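Local atomic coordinates of hypothetical protein (Clostridium sporogenes ATCC 15579, PDB entry 4QRK), a protein that is of unknown biochemical function but is a putative cell adhesion protein of the DUF2154 family, folded as a right-handed beta-helix. Residues K9-I14 and S53-K58; F50-S53 and K58-I61. One frame throughout, in Å; residues are numbered along the deposited sequence.

Interaction 1: K9-I14 and S53-K58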
loop_
_atom_site.group_PDB
_atom_site.type_symbol
_atom_site.label_atom_id
_atom_site.label_comp_id
_atom_site.label_asym_id
_atom_site.label_seq_id
_atom_site.Cartn_x
_atom_site.Cartn_y
_atom_site.Cartn_z
ATOM N N LYS A 9 -27.750 6.008 -6.671
ATOM C CA LYS A 9 -26.720 5.287 -7.420
ATOM C C LYS A 9 -25.419 6.085 -7.418
ATOM O O LYS A 9 -25.370 7.208 -7.920
ATOM C CB LYS A 9 -27.135 5.064 -8.873
ATOM C CG LYS A 9 -28.358 4.190 -9.067
ATOM C CD LYS A 9 -28.109 2.728 -8.708
ATOM C CE LYS A 9 -29.295 1.852 -9.127
ATOM N NZ LYS A 9 -29.461 0.619 -8.295
ATOM N N PRO A 10 -24.353 5.511 -6.857
ATOM C CA PRO A 10 -23.090 6.257 -6.906
ATOM C C PRO A 10 -22.548 6.325 -8.331
ATOM O O PRO A 10 -22.931 5.512 -9.179
ATOM C CB PRO A 10 -22.173 5.442 -6.004
ATOM C CG PRO A 10 -22.709 4.039 -6.072
ATOM C CD PRO A 10 -24.201 4.175 -6.249
ATOM N N LYS A 11 -21.656 7.274 -8.598
ATOM C CA LYS A 11 -20.922 7.285 -9.867
ATOM C C LYS A 11 -19.966 6.110 -9.946
ATOM O O LYS A 11 -19.326 5.746 -8.950
ATOM C CB LYS A 11 -20.125 8.582 -10.002
ATOM C CG LYS A 11 -20.979 9.863 -10.061
ATOM C CD LYS A 11 -21.580 10.039 -11.457
ATOM C CE LYS A 11 -22.554 11.198 -11.527
ATOM N NZ LYS A 11 -21.889 12.471 -11.210
ATOM N N GLU A 12 -19.857 5.531 -11.133
ATOM C CA GLU A 12 -18.878 4.484 -11.403
ATOM C C GLU A 12 -18.107 4.774 -12.649
ATOM O O GLU A 12 -18.697 5.145 -13.668
ATOM C CB GLU A 12 -19.560 3.115 -11.519
ATOM C CG GLU A 12 -20.335 2.732 -10.268
ATOM C CD GLU A 12 -20.832 1.294 -10.282
ATOM O OE1 GLU A 12 -20.346 0.477 -11.094
ATOM O OE2 GLU A 12 -21.725 0.987 -9.473
ATOM N N GLU A 13 -16.788 4.591 -12.561
ATOM C CA GLU A 13 -15.875 4.929 -13.645
ATOM C C GLU A 13 -14.755 3.947 -13.690
ATOM O O GLU A 13 -14.303 3.478 -12.634
ATOM C CB GLU A 13 -15.174 6.265 -13.394
ATOM C CG GLU A 13 -16.067 7.426 -13.116
ATOM C CD GLU A 13 -15.278 8.675 -12.765
ATOM O OE1 GLU A 13 -14.156 8.558 -12.221
ATOM O OE2 GLU A 13 -15.800 9.777 -13.037
ATOM N N ILE A 14 -14.309 3.681 -14.902
ATOM C CA ILE A 14 -13.099 2.922 -15.146
ATOM C C ILE A 14 -12.034 3.857 -15.714
ATOM O O ILE A 14 -12.334 4.745 -16.528
ATOM C CB ILE A 14 -13.336 1.782 -16.150
ATOM C CG1 ILE A 14 -14.492 0.888 -15.708
ATOM C CG2 ILE A 14 -12.086 0.972 -16.334
ATOM C CD1 ILE A 14 -14.273 0.170 -14.427
ATOM N N SER A 53 -20.026 8.314 -4.177
ATOM C CA SER A 53 -21.395 8.776 -4.056
ATOM C C SER A 53 -21.519 10.294 -4.010
ATOM O O SER A 53 -22.605 10.833 -4.165
ATOM C CB SER A 53 -22.017 8.184 -2.809
ATOM O OG SER A 53 -21.267 8.546 -1.694
ATOM N N GLU A 54 -20.409 10.981 -3.792
ATOM C CA GLU A 54 -20.407 12.427 -3.682
ATOM C C GLU A 54 -19.577 12.938 -4.841
ATOM O O GLU A 54 -18.429 12.524 -5.012
ATOM C CB GLU A 54 -19.764 12.872 -2.357
ATOM C CG GLU A 54 -20.259 12.125 -1.153
ATOM C CD GLU A 54 -21.773 12.121 -1.061
ATOM O OE1 GLU A 54 -22.385 13.202 -1.061
ATOM O OE2 GLU A 54 -22.356 11.022 -1.014
ATOM N N ASN A 55 -20.148 13.848 -5.627
ATOM C CA ASN A 55 -19.460 14.362 -6.805
ATOM C C ASN A 55 -18.155 15.020 -6.462
ATOM O O ASN A 55 -17.215 14.975 -7.237
ATOM C CB ASN A 55 -20.369 15.318 -7.616
ATOM C CG ASN A 55 -21.489 14.587 -8.291
ATOM O OD1 ASN A 55 -21.371 13.394 -8.584
ATOM N ND2 ASN A 55 -22.592 15.275 -8.527
ATOM N N GLU A 56 -18.073 15.594 -5.277
ATOM C CA GLU A 56 -16.833 16.215 -4.826
ATOM C C GLU A 56 -15.686 15.218 -4.630
ATOM O O GLU A 56 -14.543 15.613 -4.472
ATOM C CB GLU A 56 -17.071 16.937 -3.497
ATOM C CG GLU A 56 -18.409 17.679 -3.418
ATOM C CD GLU A 56 -19.506 16.839 -2.783
ATOM O OE1 GLU A 56 -19.352 16.491 -1.591
ATOM O OE2 GLU A 56 -20.503 16.518 -3.471
ATOM N N TRP A 57 -15.985 13.926 -4.579
ATOM C CA TRP A 57 -14.939 12.922 -4.337
ATOM C C TRP A 57 -14.349 12.361 -5.646
ATOM O O TRP A 57 -13.440 11.516 -5.601
ATOM C CB TRP A 57 -15.498 11.777 -3.507
ATOM C CG TRP A 57 -15.831 12.145 -2.098
ATOM C CD1 TRP A 57 -15.510 13.300 -1.435
ATOM C CD2 TRP A 57 -16.552 11.329 -1.153
ATOM N NE1 TRP A 57 -15.979 13.237 -0.128
ATOM C CE2 TRP A 57 -16.616 12.042 0.060
ATOM C CE3 TRP A 57 -17.145 10.068 -1.221
ATOM C CZ2 TRP A 57 -17.237 11.526 1.189
ATOM C CZ3 TRP A 57 -17.756 9.554 -0.088
ATOM C CH2 TRP A 57 -17.804 10.281 1.089
ATOM N N LYS A 58 -14.860 12.857 -6.778
ATOM C CA LYS A 58 -14.448 12.433 -8.116
ATOM C C LYS A 58 -12.949 12.345 -8.168
ATOM O O LYS A 58 -12.269 13.341 -7.928
ATOM C CB LYS A 58 -14.916 13.440 -9.168
ATOM C CG LYS A 58 -14.628 12.982 -10.596
ATOM C CD LYS A 58 -15.070 14.003 -11.700
ATOM C CE LYS A 58 -14.337 13.704 -13.010
ATOM N NZ LYS A 58 -14.778 12.449 -13.664
HETATM O O HOH W 1 -12.615 10.894 -12.382
#

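Interaction 2: F50-S53 and K58-I61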
loop_
_atom_site.group_PDB
_atom_site.type_symbol
_atom_site.label_atom_id
_atom_site.label_comp_id
_atom_site.label_asym_id
_atom_site.label_seq_id
_atom_site.Cartn_x
_atom_site.Cartn_y
_atom_site.Cartn_z
ATOM N N PHE A 50 -13.608 3.040 -9.977
ATOM C CA PHE A 50 -13.769 4.022 -8.912
ATOM C C PHE A 50 -15.249 4.206 -8.732
ATOM O O PHE A 50 -15.991 4.398 -9.720
ATOM C CB PHE A 50 -13.088 5.339 -9.322
ATOM C CG PHE A 50 -11.650 5.160 -9.643
ATOM C CD1 PHE A 50 -10.698 5.270 -8.657
ATOM C CD2 PHE A 50 -11.259 4.774 -10.900
ATOM C CE1 PHE A 50 -9.366 5.085 -8.926
ATOM C CE2 PHE A 50 -9.940 4.576 -11.187
ATOM C CZ PHE A 50 -8.969 4.726 -10.170
ATOM N N ILE A 51 -15.676 4.084 -7.476
ATOM C CA ILE A 51 -17.083 4.245 -7.099
ATOM C C ILE A 51 -17.188 5.324 -6.044
ATOM O O ILE A 51 -16.487 5.288 -5.028
ATOM C CB ILE A 51 -17.665 2.969 -6.583
ATOM C CG1 ILE A 51 -17.563 1.905 -7.672
ATOM C CG2 ILE A 51 -19.136 3.140 -6.196
ATOM C CD1 ILE A 51 -17.884 0.496 -7.123
ATOM N N TYR A 52 -18.010 6.328 -6.306
ATOM C CA TYR A 52 -18.074 7.472 -5.391
ATOM C C TYR A 52 -19.487 8.054 -5.371
ATOM O O TYR A 52 -20.088 8.233 -6.415
ATOM C CB TYR A 52 -16.977 8.537 -5.719
ATOM C CG TYR A 52 -16.990 9.105 -7.116
ATOM C CD1 TYR A 52 -16.336 8.477 -8.158
ATOM C CD2 TYR A 52 -17.658 10.289 -7.388
ATOM C CE1 TYR A 52 -16.388 9.003 -9.455
ATOM C CE2 TYR A 52 -17.693 10.826 -8.663
ATOM C CZ TYR A 52 -17.054 10.167 -9.689
ATOM O OH TYR A 52 -17.095 10.701 -10.946
ATOM N N SER A 53 -20.026 8.314 -4.177
ATOM C CA SER A 53 -21.395 8.776 -4.056
ATOM C C SER A 53 -21.519 10.294 -4.010
ATOM O O SER A 53 -22.605 10.833 -4.165
ATOM C CB SER A 53 -22.017 8.184 -2.809
ATOM O OG SER A 53 -21.267 8.546 -1.694
ATOM N N LYS A 58 -14.860 12.857 -6.778
ATOM C CA LYS A 58 -14.448 12.433 -8.116
ATOM C C LYS A 58 -12.949 12.345 -8.168
ATOM O O LYS A 58 -12.269 13.341 -7.928
ATOM C CB LYS A 58 -14.916 13.440 -9.168
ATOM C CG LYS A 58 -14.628 12.982 -10.596
ATOM C CD LYS A 58 -15.070 14.003 -11.700
ATOM C CE LYS A 58 -14.337 13.704 -13.010
ATOM N NZ LYS A 58 -14.778 12.449 -13.664
ATOM N N PRO A 59 -12.411 11.153 -8.460
ATOM C CA PRO A 59 -10.951 11.056 -8.431
ATOM C C PRO A 59 -10.315 11.852 -9.568
ATOM O O PRO A 59 -10.882 11.972 -10.678
ATOM C CB PRO A 59 -10.672 9.552 -8.634
ATOM C CG PRO A 59 -11.951 8.880 -8.706
ATOM C CD PRO A 59 -13.053 9.894 -8.867
ATOM N N GLU A 60 -9.153 12.415 -9.271
ATOM C CA GLU A 60 -8.348 13.178 -10.254
ATOM C C GLU A 60 -7.085 12.353 -10.617
ATOM O O GLU A 60 -6.274 11.982 -9.740
ATOM C CB GLU A 60 -7.932 14.553 -9.652
ATOM C CG GLU A 60 -9.088 15.460 -9.078
ATOM C CD GLU A 60 -8.665 16.397 -7.896
ATOM O OE1 GLU A 60 -8.335 15.903 -6.794
ATOM O OE2 GLU A 60 -8.693 17.635 -8.043
ATOM N N ILE A 61 -6.902 12.051 -11.882
ATOM C CA ILE A 61 -5.741 11.290 -12.305
ATOM C C ILE A 61 -4.787 12.163 -13.108
ATOM O O ILE A 61 -5.202 12.927 -13.949
ATOM C CB ILE A 61 -6.097 10.113 -13.190
ATOM C CG1 ILE A 61 -6.985 9.129 -12.432
ATOM C CG2 ILE A 61 -4.821 9.403 -13.670
ATOM C CD1 ILE A 61 -6.666 7.647 -12.726
#

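Interaction 1: K9-I14 and S53-K58
The backbones of 9-14 and 53-58 come closest where Pro10 CA lies 4.2 Å from Ser53 CA; from there strand 11-14 runs on while 55-57 coils into a short 3-10 turn, leaving longer side chains to bridge the gap. At the near end Pro10 CB packs on Ser53 CA at 3.9 Å. Further along, Lys11 reaches across by bending at chi2 (-78°) and again at its last torsion, which brings NZ to 2.8 Å from Asn55 OD1. The ammonium sits above the amide plane of Asn55 rather than on a lone pair, with a C=O...N angle of 121°. Glu13 and Lys58 cross at about a right angle, and Lys58 NZ donates to Glu13 OE2 at 2.9 Å from the syn side, a salt bridge lying slightly out of the carboxylate plane. A water closes the small ring: it donates to Glu13 OE1 and accepts from Lys58 NZ. Tyr52 OH, from the neighbouring strand, also bonds to Glu13 OE2, so that oxygen has two partners and the carboxylate is tied down at both ends. The loop steadies itself too: Ser53 OG donates to the anti lone pair of Glu54 OE2 at 2.8 Å, and Trp57 N and Lys58 N bond back to the carbonyls of Glu54 and Asn55. Altogether this is a surface contact, in which the outermost strand 11-17 of one sheet of the beta-helix is joined by polar side chains to the loop leading from strand 46-52 to strand 60-66.

Interaction 2: F50-S53 and K58-I61
Phe50 and Tyr52 face Pro59 across a beta-arch: strand 46-52 belongs to one sheet of the right-handed beta-helix and strand 60-66 to another, so the two segments meet through side chains and not through a backbone ladder. The backbones stay well apart, 6.7 Å between Tyr52 CA and Lys58 CA at their nearest, and no hydrogen bond joins the two segments.

The apolar packing centres on the proline ring, which is wedged between the two aromatic residues. Pro59 CG sits 3.8 Å from Phe50 CB and equally near the start of the Phe50 ring, approaching obliquely. Pro59 CD lies 3.5 Å from Tyr52 CE1, again at a slant to the ring. Phe50 also meets Trp93 edge to face, and Pro59 touches both Trp93 and Glu13, so strands 91-98 and 11-17 both border the proline. Ile61, whose CB also points toward 50-53, touches Leu72 and Ile74 of strand 69-75 and Lys15 of strand 11-17.

The second kind of contact is CH-pi. Lys58 CA stands over one face of the Tyr52 ring, 3.8 Å from the centroid and only 17° off the ring normal. Tyr52 holds CG between its backbone N and carbonyl carbon (chi1 57°), which turns the ring toward the start of 58-61, beside Lys58. The Lys58 side chain then runs alongside it, pointing the same way, so that both polar ends arrive at Glu13. Lys58 CB and CG run beside CE2 and CZ of the ring, and the closest approach is at the phenol oxygen, with Lys58 CG 3.4 Å from Tyr52 OH.

From the N terminus, segment 9-14 begins the modelled chain and leads into strand 11-17, and interaction 1 closes a long, mostly strand loop when 53-58 returns to it. Interaction 2 closes a far shorter loop, the four residues 54-57 between its segments. The order along the chain is 9-14, 50-53, 53-58, 58-61, so the two closures cross rather than nest, sharing Ser53 and Lys58. Strands 11-17 and 46-52 are antiparallel neighbours, and there the contacts merge, with Glu13 O 2.8 Å from Phe50 N. Together they tie the edge strand of one sheet, through 46-52 and its loop, to strand 60-66 at the edge of the other.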